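Side-chain contacts in D-aminopeptidase (Burkholderia sp. LK4, PDB 5TZB), which probably removes N-terminal beta-amino acid residues from peptides, as an Ntn-type beta-aminopeptidase of peptidase family S58: residues C[202-207]-C[211-216]; C[279-284]-C[336-341]; C[22-27]-C[33-38]; C[287-292]-C[344-349]. All blocks are in the same frame, centred on the assembly; numbering follows the deposited sequence.

Contacts 2 and 4 are the buried ones. Both clamp helix 272-289 to helix 331-355, their centres about 11 Å apart, and both lie against the third subunit. Contact 2 works by a flat arginine-on-phenylalanine stack, contact 4 by a salt bridge with aliphatic packing. Contact 1, half buried, is the turn end of the hairpin 197-204/213-220, held by backbone bonds and packed against helix 331-355. Contact 3 is a surface contact between two N-terminal loop segments, bridged by water and a weak bond. Contacts 1 and 3 meet contact 4 at E347, whose carboxylate takes salt bridges from R203 and R24.

Contact 1: C[202-207]-C[211-216]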
loop_
_atom_site.group_PDB
_atom_site.type_symbol
_atom_site.label_atom_id
_atom_site.label_comp_id
_atom_site.label_asym_id
_atom_site.label_seq_id
_atom_site.Cartn_x
_atom_site.Cartn_y
_atom_site.Cartn_z
ATOM N N SER C 202 -7.093 -25.489 -12.072
ATOM C CA SER C 202 -7.532 -24.469 -13.008
ATOM C C SER C 202 -9.042 -24.419 -13.155
ATOM O O SER C 202 -9.761 -25.358 -12.773
ATOM C CB SER C 202 -6.893 -24.700 -14.379
ATOM O OG SER C 202 -7.433 -25.860 -14.980
ATOM N N ARG C 203 -9.514 -23.316 -13.727
ATOM C CA ARG C 203 -10.922 -23.137 -14.061
ATOM C C ARG C 203 -11.025 -22.485 -15.433
ATOM O O ARG C 203 -10.231 -21.594 -15.775
ATOM C CB ARG C 203 -11.623 -22.268 -13.016
ATOM C CG ARG C 203 -11.736 -22.885 -11.638
ATOM C CD ARG C 203 -12.734 -24.026 -11.604
ATOM N NE ARG C 203 -12.960 -24.534 -10.248
ATOM C CZ ARG C 203 -12.222 -25.476 -9.668
ATOM N NH1 ARG C 203 -11.202 -26.021 -10.322
ATOM N NH2 ARG C 203 -12.506 -25.883 -8.431
ATOM N N VAL C 204 -12.014 -22.907 -16.212
ATOM C CA VAL C 204 -12.259 -22.308 -17.516
ATOM C C VAL C 204 -13.601 -21.590 -17.476
ATOM O O VAL C 204 -14.609 -22.190 -17.124
ATOM C CB VAL C 204 -12.291 -23.376 -18.643
ATOM C CG1 VAL C 204 -12.587 -22.727 -19.990
ATOM C CG2 VAL C 204 -10.979 -24.160 -18.705
ATOM N N LEU C 205 -13.629 -20.318 -17.848
ATOM C CA LEU C 205 -14.895 -19.590 -17.886
ATOM C C LEU C 205 -15.685 -19.986 -19.123
ATOM O O LEU C 205 -15.117 -20.447 -20.118
ATOM C CB LEU C 205 -14.666 -18.081 -17.892
ATOM C CG LEU C 205 -13.910 -17.471 -16.719
ATOM C CD1 LEU C 205 -14.050 -15.947 -16.672
ATOM C CD2 LEU C 205 -14.355 -18.104 -15.431
ATOM N N ALA C 206 -16.999 -19.823 -19.050
ATOM C CA ALA C 206 -17.866 -20.083 -20.200
ATOM C C ALA C 206 -17.653 -19.037 -21.297
ATOM O O ALA C 206 -17.112 -17.960 -21.051
ATOM C CB ALA C 206 -19.327 -20.116 -19.775
ATOM N N ALA C 207 -18.072 -19.380 -22.510
ATOM C CA ALA C 207 -17.916 -18.488 -23.649
ATOM C C ALA C 207 -18.608 -17.142 -23.416
ATOM O O ALA C 207 -18.042 -16.088 -23.710
ATOM C CB ALA C 207 -18.456 -19.159 -24.896
ATOM N N GLY C 211 -14.520 -16.808 -21.866
ATOM C CA GLY C 211 -13.806 -18.027 -22.210
ATOM C C GLY C 211 -12.392 -18.153 -21.648
ATOM O O GLY C 211 -11.652 -19.072 -22.022
ATOM N N TRP C 212 -12.009 -17.262 -20.734
ATOM C CA TRP C 212 -10.650 -17.287 -20.200
ATOM C C TRP C 212 -10.386 -18.432 -19.216
ATOM O O TRP C 212 -11.299 -18.966 -18.575
ATOM C CB TRP C 212 -10.325 -15.954 -19.530
ATOM C CG TRP C 212 -10.463 -14.811 -20.465
ATOM C CD1 TRP C 212 -9.798 -14.637 -21.643
ATOM C CD2 TRP C 212 -11.339 -13.692 -20.323
ATOM N NE1 TRP C 212 -10.195 -13.465 -22.243
ATOM C CE2 TRP C 212 -11.145 -12.866 -21.456
ATOM C CE3 TRP C 212 -12.257 -13.293 -19.340
ATOM C CZ2 TRP C 212 -11.831 -11.671 -21.632
ATOM C CZ3 TRP C 212 -12.946 -12.110 -19.518
ATOM C CH2 TRP C 212 -12.729 -11.304 -20.660
ATOM N N THR C 213 -9.115 -18.813 -19.122
ATOM C CA THR C 213 -8.665 -19.824 -18.178
ATOM C C THR C 213 -7.912 -19.169 -17.017
ATOM O O THR C 213 -7.145 -18.226 -17.224
ATOM C CB THR C 213 -7.754 -20.842 -18.859
ATOM O OG1 THR C 213 -8.483 -21.495 -19.905
ATOM C CG2 THR C 213 -7.234 -21.880 -17.850
ATOM N N VAL C 214 -8.178 -19.644 -15.804
ATOM C CA VAL C 214 -7.443 -19.211 -14.610
ATOM C C VAL C 214 -6.806 -20.428 -13.948
ATOM O O VAL C 214 -7.504 -21.403 -13.629
ATOM C CB VAL C 214 -8.358 -18.490 -13.590
ATOM C CG1 VAL C 214 -7.568 -18.085 -12.363
ATOM C CG2 VAL C 214 -8.998 -17.279 -14.210
ATOM N N GLY C 215 -5.489 -20.394 -13.763
ATOM C CA GLY C 215 -4.787 -21.495 -13.112
ATOM C C GLY C 215 -4.045 -21.040 -11.871
ATOM O O GLY C 215 -3.717 -19.870 -11.754
ATOM N N ALA C 216 -3.793 -21.955 -10.938
ATOM C CA ALA C 216 -3.022 -21.635 -9.740
ATOM C C ALA C 216 -2.005 -22.726 -9.439
ATOM O O ALA C 216 -2.279 -23.919 -9.628
ATOM C CB ALA C 216 -3.946 -21.432 -8.518
#
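V214 O is gripped twice from the neighbouring strand: R203 N donates to it at 2.8 Å, and S202 CA adds a CH...O contact at 3.1 Å. The return bond, V214 N to R203 O, is also 2.8 Å. R203 and V214 thus form the hydrogen-bonded pair of this antiparallel hairpin, flanked by the non-hydrogen-bonded pairs S202-G215 and V204-T213. Beyond the strands, L205 N still reaches W212 O at 2.8 Å, and G211 N closes the turn on A206 O.

Side chains add less. L205 CB and CG both lie 3.5 Å from W212 O; with CG beside the backbone N (chi1 -59°), CD1 ends at the edge of the indole, 4.2 Å from W212 CE3. V204 CG2 lies 3.8 Å from T213 OG1 on the face shared with S202. R203 turns its guanidinium back to its own chain, NH1 bonding S202 O at 2.9 Å, while NE and NH1 make salt bridges to E343 and E347 of helix 331-355.

The facing N-H and C=O groups of R203 and V214 satisfy each other, while V204 N pairs outside the hairpin with T34 O; the charge of R203 is probably balanced by the helix glutamates.

Contact 2: C[279-284]-C[336-341]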
loop_
_atom_site.group_PDB
_atom_site.type_symbol
_atom_site.label_atom_id
_atom_site.label_comp_id
_atom_site.label_asym_id
_atom_site.label_seq_id
_atom_site.Cartn_x
_atom_site.Cartn_y
_atom_site.Cartn_z
ATOM N N ALA C 279 -4.784 -11.259 -7.583
ATOM C CA ALA C 279 -3.888 -11.902 -6.627
ATOM C C ALA C 279 -4.507 -11.970 -5.234
ATOM O O ALA C 279 -4.312 -12.952 -4.525
ATOM C CB ALA C 279 -2.540 -11.186 -6.573
ATOM N N GLN C 280 -5.255 -10.943 -4.845
ATOM C CA GLN C 280 -5.807 -10.920 -3.494
ATOM C C GLN C 280 -6.890 -11.985 -3.346
ATOM O O GLN C 280 -7.194 -12.403 -2.229
ATOM C CB GLN C 280 -6.361 -9.537 -3.115
ATOM C CG GLN C 280 -6.778 -9.478 -1.629
ATOM C CD GLN C 280 -7.112 -8.078 -1.075
ATOM O OE1 GLN C 280 -7.468 -7.954 0.103
ATOM N NE2 GLN C 280 -6.982 -7.035 -1.899
ATOM N N ARG C 281 -7.434 -12.492 -4.449
ATOM C CA ARG C 281 -8.475 -13.511 -4.286
ATOM C C ARG C 281 -7.852 -14.836 -3.819
ATOM O O ARG C 281 -8.565 -15.789 -3.479
ATOM C CB ARG C 281 -9.290 -13.714 -5.580
ATOM C CG ARG C 281 -10.167 -12.499 -6.009
ATOM C CD ARG C 281 -10.341 -11.561 -4.851
ATOM N NE ARG C 281 -11.440 -10.600 -4.862
ATOM C CZ ARG C 281 -11.320 -9.299 -5.112
ATOM N NH1 ARG C 281 -10.162 -8.771 -5.486
ATOM N NH2 ARG C 281 -12.384 -8.523 -5.006
ATOM N N ALA C 282 -6.524 -14.909 -3.798
ATOM C CA ALA C 282 -5.868 -16.069 -3.207
ATOM C C ALA C 282 -6.183 -16.153 -1.702
ATOM O O ALA C 282 -6.296 -17.256 -1.153
ATOM C CB ALA C 282 -4.363 -16.024 -3.457
ATOM N N SER C 283 -6.380 -14.997 -1.059
ATOM C CA SER C 283 -6.828 -14.934 0.351
ATOM C C SER C 283 -8.130 -15.697 0.524
ATOM O O SER C 283 -8.356 -16.349 1.541
ATOM C CB SER C 283 -7.073 -13.492 0.814
ATOM O OG SER C 283 -5.889 -12.709 0.863
ATOM N N VAL C 284 -9.016 -15.547 -0.452
ATOM C CA VAL C 284 -10.330 -16.167 -0.384
ATOM C C VAL C 284 -10.198 -17.683 -0.479
ATOM O O VAL C 284 -10.803 -18.418 0.323
ATOM C CB VAL C 284 -11.259 -15.623 -1.485
ATOM C CG1 VAL C 284 -12.618 -16.283 -1.404
ATOM C CG2 VAL C 284 -11.386 -14.118 -1.345
ATOM N N ALA C 336 -16.123 -13.031 -12.572
ATOM C CA ALA C 336 -16.004 -14.463 -12.913
ATOM C C ALA C 336 -14.530 -14.911 -12.845
ATOM O O ALA C 336 -14.239 -16.090 -12.621
ATOM C CB ALA C 336 -16.599 -14.744 -14.297
ATOM N N LEU C 337 -13.600 -13.975 -13.057
ATOM C CA LEU C 337 -12.177 -14.278 -12.881
ATOM C C LEU C 337 -11.797 -14.375 -11.386
ATOM O O LEU C 337 -11.014 -15.247 -11.010
ATOM C CB LEU C 337 -11.294 -13.239 -13.586
ATOM C CG LEU C 337 -11.320 -13.201 -15.131
ATOM C CD1 LEU C 337 -10.646 -11.943 -15.676
ATOM C CD2 LEU C 337 -10.646 -14.458 -15.711
ATOM N N PHE C 338 -12.353 -13.489 -10.550
ATOM C CA PHE C 338 -12.167 -13.564 -9.096
ATOM C C PHE C 338 -12.661 -14.913 -8.539
ATOM O O PHE C 338 -11.952 -15.592 -7.794
ATOM C CB PHE C 338 -12.918 -12.432 -8.397
ATOM C CG PHE C 338 -12.340 -11.049 -8.641
ATOM C CD1 PHE C 338 -11.111 -10.883 -9.246
ATOM C CD2 PHE C 338 -13.062 -9.921 -8.272
ATOM C CE1 PHE C 338 -10.595 -9.600 -9.471
ATOM C CE2 PHE C 338 -12.548 -8.643 -8.474
ATOM C CZ PHE C 338 -11.318 -8.487 -9.085
ATOM N N VAL C 339 -13.888 -15.280 -8.895
ATOM C CA VAL C 339 -14.471 -16.562 -8.472
ATOM C C VAL C 339 -13.566 -17.727 -8.878
ATOM O O VAL C 339 -13.226 -18.596 -8.066
ATOM C CB VAL C 339 -15.875 -16.770 -9.102
ATOM C CG1 VAL C 339 -16.395 -18.195 -8.857
ATOM C CG2 VAL C 339 -16.874 -15.727 -8.582
ATOM N N ALA C 340 -13.160 -17.723 -10.143
ATOM C CA ALA C 340 -12.328 -18.798 -10.664
ATOM C C ALA C 340 -10.999 -18.915 -9.930
ATOM O O ALA C 340 -10.558 -20.019 -9.654
ATOM C CB ALA C 340 -12.080 -18.606 -12.157
ATOM N N ALA C 341 -10.347 -17.780 -9.658
ATOM C CA ALA C 341 -9.062 -17.794 -8.986
ATOM C C ALA C 341 -9.221 -18.337 -7.589
ATOM O O ALA C 341 -8.404 -19.144 -7.145
ATOM C CB ALA C 341 -8.414 -16.383 -8.955
#
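R281 lays its guanidinium flat on one face of the F338 ring, and this stack is the tight part of the contact. The two planes are 17° apart with centres 3.8 Å from each other, and CZ sits 20° off the ring normal, which makes the pair a cation-pi interaction as well as an offset stack. The closest atoms are R281 NH2 and F338 CE2, 3.5 Å apart. Further back along the arginine, CG rests 3.6 Å from F338 CB, with the ring atoms CG and CD1 just beyond. A nearly eclipsed turn about chi2 (-17°) folds the arginine chain so that CG and the planar end both lie against F338.

The other part is loose: R281 CB and A341 CB come only to 4.4 Å, and no hydrogen bond joins the two segments. That side is buried too: A341 and A282 both lean on I264 of the strand 260-266 beneath the helices, as expected for the helical layer of an Ntn-type sandwich.

R281 spends its N-H groups outside the pair. NH1 bonds R277 O one turn earlier, whereas NE goes to G292 O and NH2 to N90 OD1, both of the third subunit. With its N-H groups held by these oxygens and one face by the ring, the buried cation is fixed in rotation, and intrahelical, interhelical and intersubunit contacts meet in one side chain.

Contact 3: C[22-27]-C[33-38]; sequences RTRDLG and GTPGRF
R24 stretches its guanidinium over the ring of P35, with P35 CG 3.7 Å above one face and displaced toward the rim. R24 NE is the atom nearest to that CG, at 3.8 Å, and CD and CZ follow closely. The two side chains approach from opposite directions. R24 has CG anti to the backbone N (chi1 -162°) and bends at chi3 (-74°), which turns the planar end to meet the proline broadside.

Beyond the proline two waters link R24 to the backbone. R24 NH2 gives a bond of 2.9 Å to water 1, which lies at the edge of the guanidinium in its plane and is also 2.9 Å from G33 O. Water 2 makes a second bridge: it takes a weak bond from R24 NH1 and sits 3.0 Å from the same G33 O, to which it donates. The main charge partner of R24 is E347 of helix 331-355.

R22 supplies the other crossing. Its NH1 reaches F38 O at 3.0 Å, near the guanidinium plane but poorly directed (128°), so the bond is weak. NH2 is better engaged, in a salt bridge to E180 and a bond to N39 O. Behind it, R22 N donates to D25 OD2 at 3.0 Å on the anti side of the carboxylate.

Two N-terminal loop segments are thus joined through arginines whose charges are probably balanced mainly by E180 and E347; the link between the loops itself is apolar overlap, water and one weak bond.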
loop_
_atom_site.group_PDB
_atom_site.type_symbol
_atom_site.label_atom_id
_atom_site.label_comp_id
_atom_site.label_asym_id
_atom_site.label_seq_id
_atom_site.Cartn_x
_atom_site.Cartn_y
_atom_site.Cartn_z
ATOM N N ARG C 22 -6.175 -37.666 -7.688
ATOM C CA ARG C 22 -6.293 -36.280 -7.220
ATOM C C ARG C 22 -7.645 -36.037 -6.544
ATOM O O ARG C 22 -8.511 -36.926 -6.535
ATOM C CB ARG C 22 -6.094 -35.293 -8.366
ATOM C CG ARG C 22 -4.774 -35.430 -9.097
ATOM C CD ARG C 22 -4.733 -34.461 -10.245
ATOM N NE ARG C 22 -4.335 -33.127 -9.789
ATOM C CZ ARG C 22 -4.386 -32.033 -10.542
ATOM N NH1 ARG C 22 -4.847 -32.104 -11.783
ATOM N NH2 ARG C 22 -3.991 -30.862 -10.057
ATOM N N THR C 23 -7.825 -34.839 -5.985
ATOM C CA THR C 23 -9.009 -34.523 -5.182
ATOM C C THR C 23 -10.299 -34.807 -5.930
ATOM O O THR C 23 -11.181 -35.502 -5.423
ATOM C CB THR C 23 -9.015 -33.043 -4.742
ATOM O OG1 THR C 23 -7.822 -32.761 -4.000
ATOM C CG2 THR C 23 -10.224 -32.732 -3.868
ATOM N N ARG C 24 -10.382 -34.284 -7.150
ATOM C CA ARG C 24 -11.567 -34.421 -7.984
ATOM C C ARG C 24 -11.821 -35.881 -8.400
ATOM O O ARG C 24 -12.966 -36.290 -8.618
ATOM C CB ARG C 24 -11.424 -33.527 -9.212
ATOM C CG ARG C 24 -12.711 -33.240 -9.948
ATOM C CD ARG C 24 -12.511 -32.100 -10.929
ATOM N NE ARG C 24 -12.423 -30.815 -10.254
ATOM C CZ ARG C 24 -13.469 -30.029 -10.037
ATOM N NH1 ARG C 24 -14.673 -30.399 -10.461
ATOM N NH2 ARG C 24 -13.310 -28.877 -9.410
ATOM N N ASP C 25 -10.747 -36.657 -8.526
ATOM C CA ASP C 25 -10.851 -38.066 -8.896
ATOM C C ASP C 25 -11.475 -38.877 -7.781
ATOM O O ASP C 25 -11.944 -39.994 -8.004
ATOM C CB ASP C 25 -9.476 -38.643 -9.243
ATOM C CG ASP C 25 -8.809 -37.912 -10.395
ATOM O OD1 ASP C 25 -9.509 -37.587 -11.375
ATOM O OD2 ASP C 25 -7.589 -37.642 -10.315
ATOM N N LEU C 26 -11.465 -38.320 -6.574
ATOM C CA LEU C 26 -12.071 -38.974 -5.424
ATOM C C LEU C 26 -13.558 -38.652 -5.342
ATOM O O LEU C 26 -14.248 -39.084 -4.421
ATOM C CB LEU C 26 -11.377 -38.538 -4.135
ATOM C CG LEU C 26 -9.870 -38.768 -4.076
ATOM C CD1 LEU C 26 -9.294 -38.263 -2.756
ATOM C CD2 LEU C 26 -9.577 -40.241 -4.284
ATOM N N GLY C 27 -14.037 -37.877 -6.311
ATOM C CA GLY C 27 -15.415 -37.426 -6.331
ATOM C C GLY C 27 -15.617 -36.185 -5.483
ATOM O O GLY C 27 -16.743 -35.722 -5.307
ATOM N N GLY C 33 -17.126 -24.271 -10.413
ATOM C CA GLY C 33 -16.600 -24.032 -11.751
ATOM C C GLY C 33 -16.074 -25.298 -12.402
ATOM O O GLY C 33 -16.038 -26.362 -11.776
ATOM N N THR C 34 -15.677 -25.189 -13.664
ATOM C CA THR C 34 -15.191 -26.335 -14.437
ATOM C C THR C 34 -13.692 -26.272 -14.740
ATOM O O THR C 34 -13.206 -25.298 -15.308
ATOM C CB THR C 34 -15.969 -26.471 -15.753
ATOM O OG1 THR C 34 -17.360 -26.623 -15.451
ATOM C CG2 THR C 34 -15.499 -27.695 -16.541
ATOM N N PRO C 35 -12.952 -27.325 -14.373
ATOM C CA PRO C 35 -11.505 -27.293 -14.588
ATOM C C PRO C 35 -11.118 -27.371 -16.060
ATOM O O PRO C 35 -11.899 -27.847 -16.882
ATOM C CB PRO C 35 -11.003 -28.540 -13.838
ATOM C CG PRO C 35 -12.183 -29.446 -13.737
ATOM C CD PRO C 35 -13.419 -28.585 -13.760
ATOM N N GLY C 36 -9.918 -26.888 -16.375
ATOM C CA GLY C 36 -9.330 -27.049 -17.692
ATOM C C GLY C 36 -8.852 -28.485 -17.854
ATOM O O GLY C 36 -9.014 -29.314 -16.943
ATOM N N ARG C 37 -8.248 -28.762 -19.005
ATOM C CA ARG C 37 -7.855 -30.110 -19.398
ATOM C C ARG C 37 -6.941 -30.830 -18.396
ATOM O O ARG C 37 -7.167 -31.994 -18.064
ATOM C CB ARG C 37 -7.148 -30.055 -20.746
ATOM C CG ARG C 37 -6.589 -31.394 -21.192
ATOM C CD ARG C 37 -6.067 -31.298 -22.610
ATOM N NE ARG C 37 -5.174 -32.410 -22.919
ATOM C CZ ARG C 37 -4.336 -32.428 -23.952
ATOM N NH1 ARG C 37 -4.237 -31.370 -24.749
ATOM N NH2 ARG C 37 -3.568 -33.492 -24.161
ATOM N N PHE C 38 -5.900 -30.149 -17.927
ATOM C CA PHE C 38 -4.974 -30.786 -16.991
ATOM C C PHE C 38 -5.347 -30.522 -15.533
ATOM O O PHE C 38 -4.779 -31.137 -14.619
ATOM C CB PHE C 38 -3.535 -30.310 -17.243
ATOM C CG PHE C 38 -3.071 -30.493 -18.658
ATOM C CD1 PHE C 38 -2.948 -31.762 -19.199
ATOM C CD2 PHE C 38 -2.731 -29.396 -19.437
ATOM C CE1 PHE C 38 -2.513 -31.933 -20.501
ATOM C CE2 PHE C 38 -2.299 -29.557 -20.742
ATOM C CZ PHE C 38 -2.189 -30.832 -21.275
HETATM O O HOH W 1 -15.985 -27.689 -9.238
HETATM O O HOH W 2 -16.998 -29.213 -11.788
#

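Contact 4: C[287-292]-C[344-349]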
loop_
_atom_site.group_PDB
_atom_site.type_symbol
_atom_site.label_atom_id
_atom_site.label_comp_id
_atom_site.label_asym_id
_atom_site.label_seq_id
_atom_site.Cartn_x
_atom_site.Cartn_y
_atom_site.Cartn_z
ATOM N N ALA C 287 -8.433 -19.000 2.772
ATOM C CA ALA C 287 -9.316 -18.895 3.938
ATOM C C ALA C 287 -10.313 -20.043 3.976
ATOM O O ALA C 287 -10.646 -20.530 5.051
ATOM C CB ALA C 287 -10.064 -17.568 3.941
ATOM N N ARG C 288 -10.805 -20.447 2.807
ATOM C CA ARG C 288 -11.835 -21.491 2.748
ATOM C C ARG C 288 -11.281 -22.880 3.101
ATOM O O ARG C 288 -12.044 -23.777 3.456
ATOM C CB ARG C 288 -12.554 -21.481 1.374
ATOM C CG ARG C 288 -13.456 -20.246 1.269
ATOM C CD ARG C 288 -14.272 -20.024 -0.012
ATOM N NE ARG C 288 -13.685 -20.512 -1.243
ATOM C CZ ARG C 288 -14.002 -20.053 -2.456
ATOM N NH1 ARG C 288 -13.410 -20.567 -3.529
ATOM N NH2 ARG C 288 -14.880 -19.062 -2.602
ATOM N N VAL C 289 -9.965 -23.062 3.021
ATOM C CA VAL C 289 -9.350 -24.328 3.445
ATOM C C VAL C 289 -8.963 -24.289 4.938
ATOM O O VAL C 289 -8.747 -25.344 5.569
ATOM C CB VAL C 289 -8.127 -24.662 2.577
ATOM C CG1 VAL C 289 -7.600 -26.064 2.871
ATOM C CG2 VAL C 289 -8.505 -24.551 1.110
ATOM N N GLY C 290 -8.891 -23.079 5.503
ATOM C CA GLY C 290 -8.629 -22.915 6.922
ATOM C C GLY C 290 -7.353 -22.165 7.257
ATOM O O GLY C 290 -6.831 -22.292 8.370
ATOM N N GLY C 291 -6.843 -21.396 6.295
ATOM C CA GLY C 291 -5.630 -20.620 6.473
ATOM C C GLY C 291 -5.845 -19.139 6.697
ATOM O O GLY C 291 -6.986 -18.673 6.834
ATOM N N GLY C 292 -4.737 -18.397 6.753
ATOM C CA GLY C 292 -4.767 -16.947 6.820
ATOM C C GLY C 292 -4.831 -16.362 8.223
ATOM O O GLY C 292 -5.067 -15.166 8.381
ATOM N N ALA C 344 -9.625 -22.050 -7.817
ATOM C CA ALA C 344 -8.401 -22.699 -8.278
ATOM C C ALA C 344 -7.406 -22.841 -7.133
ATOM O O ALA C 344 -6.778 -23.887 -6.970
ATOM C CB ALA C 344 -7.787 -21.915 -9.413
ATOM N N VAL C 345 -7.277 -21.782 -6.336
ATOM C CA VAL C 345 -6.394 -21.792 -5.175
ATOM C C VAL C 345 -6.882 -22.779 -4.116
ATOM O O VAL C 345 -6.086 -23.550 -3.560
ATOM C CB VAL C 345 -6.273 -20.387 -4.558
ATOM C CG1 VAL C 345 -5.563 -20.450 -3.200
ATOM C CG2 VAL C 345 -5.551 -19.470 -5.520
ATOM N N GLU C 346 -8.186 -22.766 -3.840
ATOM C CA GLU C 346 -8.744 -23.686 -2.859
ATOM C C GLU C 346 -8.446 -25.139 -3.262
ATOM O O GLU C 346 -7.960 -25.923 -2.447
ATOM C CB GLU C 346 -10.258 -23.468 -2.698
ATOM C CG GLU C 346 -10.912 -24.301 -1.587
ATOM C CD GLU C 346 -12.415 -24.059 -1.476
ATOM O OE1 GLU C 346 -12.921 -23.160 -2.172
ATOM O OE2 GLU C 346 -13.096 -24.778 -0.713
ATOM N N GLU C 347 -8.723 -25.498 -4.514
ATOM C CA GLU C 347 -8.509 -26.887 -4.942
ATOM C C GLU C 347 -7.026 -27.246 -5.028
ATOM O O GLU C 347 -6.636 -28.391 -4.756
ATOM C CB GLU C 347 -9.177 -27.171 -6.287
ATOM C CG GLU C 347 -9.096 -28.652 -6.669
ATOM C CD GLU C 347 -9.910 -29.008 -7.902
ATOM O OE1 GLU C 347 -10.660 -28.145 -8.394
ATOM O OE2 GLU C 347 -9.817 -30.172 -8.353
ATOM N N ALA C 348 -6.206 -26.265 -5.391
ATOM C CA ALA C 348 -4.771 -26.488 -5.503
ATOM C C ALA C 348 -4.210 -26.911 -4.151
ATOM O O ALA C 348 -3.424 -27.852 -4.067
ATOM C CB ALA C 348 -4.075 -25.231 -5.996
ATOM N N ILE C 349 -4.654 -26.231 -3.095
ATOM C CA ILE C 349 -4.212 -26.552 -1.741
ATOM C C ILE C 349 -4.669 -27.957 -1.343
ATOM O O ILE C 349 -3.872 -28.752 -0.836
ATOM C CB ILE C 349 -4.734 -25.518 -0.714
ATOM C CG1 ILE C 349 -4.107 -24.142 -0.985
ATOM C CG2 ILE C 349 -4.413 -25.976 0.710
ATOM C CD1 ILE C 349 -4.797 -22.989 -0.275
#
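The ionic part joins R288 to E346, and a single carboxylate oxygen does the work. R288 NE lies 2.9 Å and NH1 3.0 Å from E346 OE1, which sits at the guanidinium edge near its plane. Both bonds are bent (130° and 127°) and weak as hydrogen bonds, because one oxygen is shared between two N-H groups; the carboxylate and guanidinium planes are also 53° apart. E346 is extended, with CG anti to its backbone N, and R288 bends at chi3; the two side chains cross at about a right angle. The other oxygen, E346 OE2, merely rests 3.9 Å from R288 CB.

The apolar part is carried by V289. Its CG2 packs on the methylene stem of the same glutamate, 3.6 Å from E346 CG, and its CG1 meets I349 CG2 at 3.9 Å, one turn further along helix 331-355. Y222 lies against both V289 and I349.

The backbone part ends helix 272-289. G290, with positive phi, is the C-prime residue of a Schellman motif: G291 N bonds the carbonyl oxygen of the residue just before A287, and G290 N makes a weak bond of 3.1 Å to A287 O. R288 O is buried here without a partner. A287 O also accepts a bond from R288 NE of the third subunit.

A buried ion pair thus lies beside aliphatic contacts on one glutamate. In such a setting the arginine would be expected to keep E346 ionised, and the pairing of the two helices runs right up to the subunit interface.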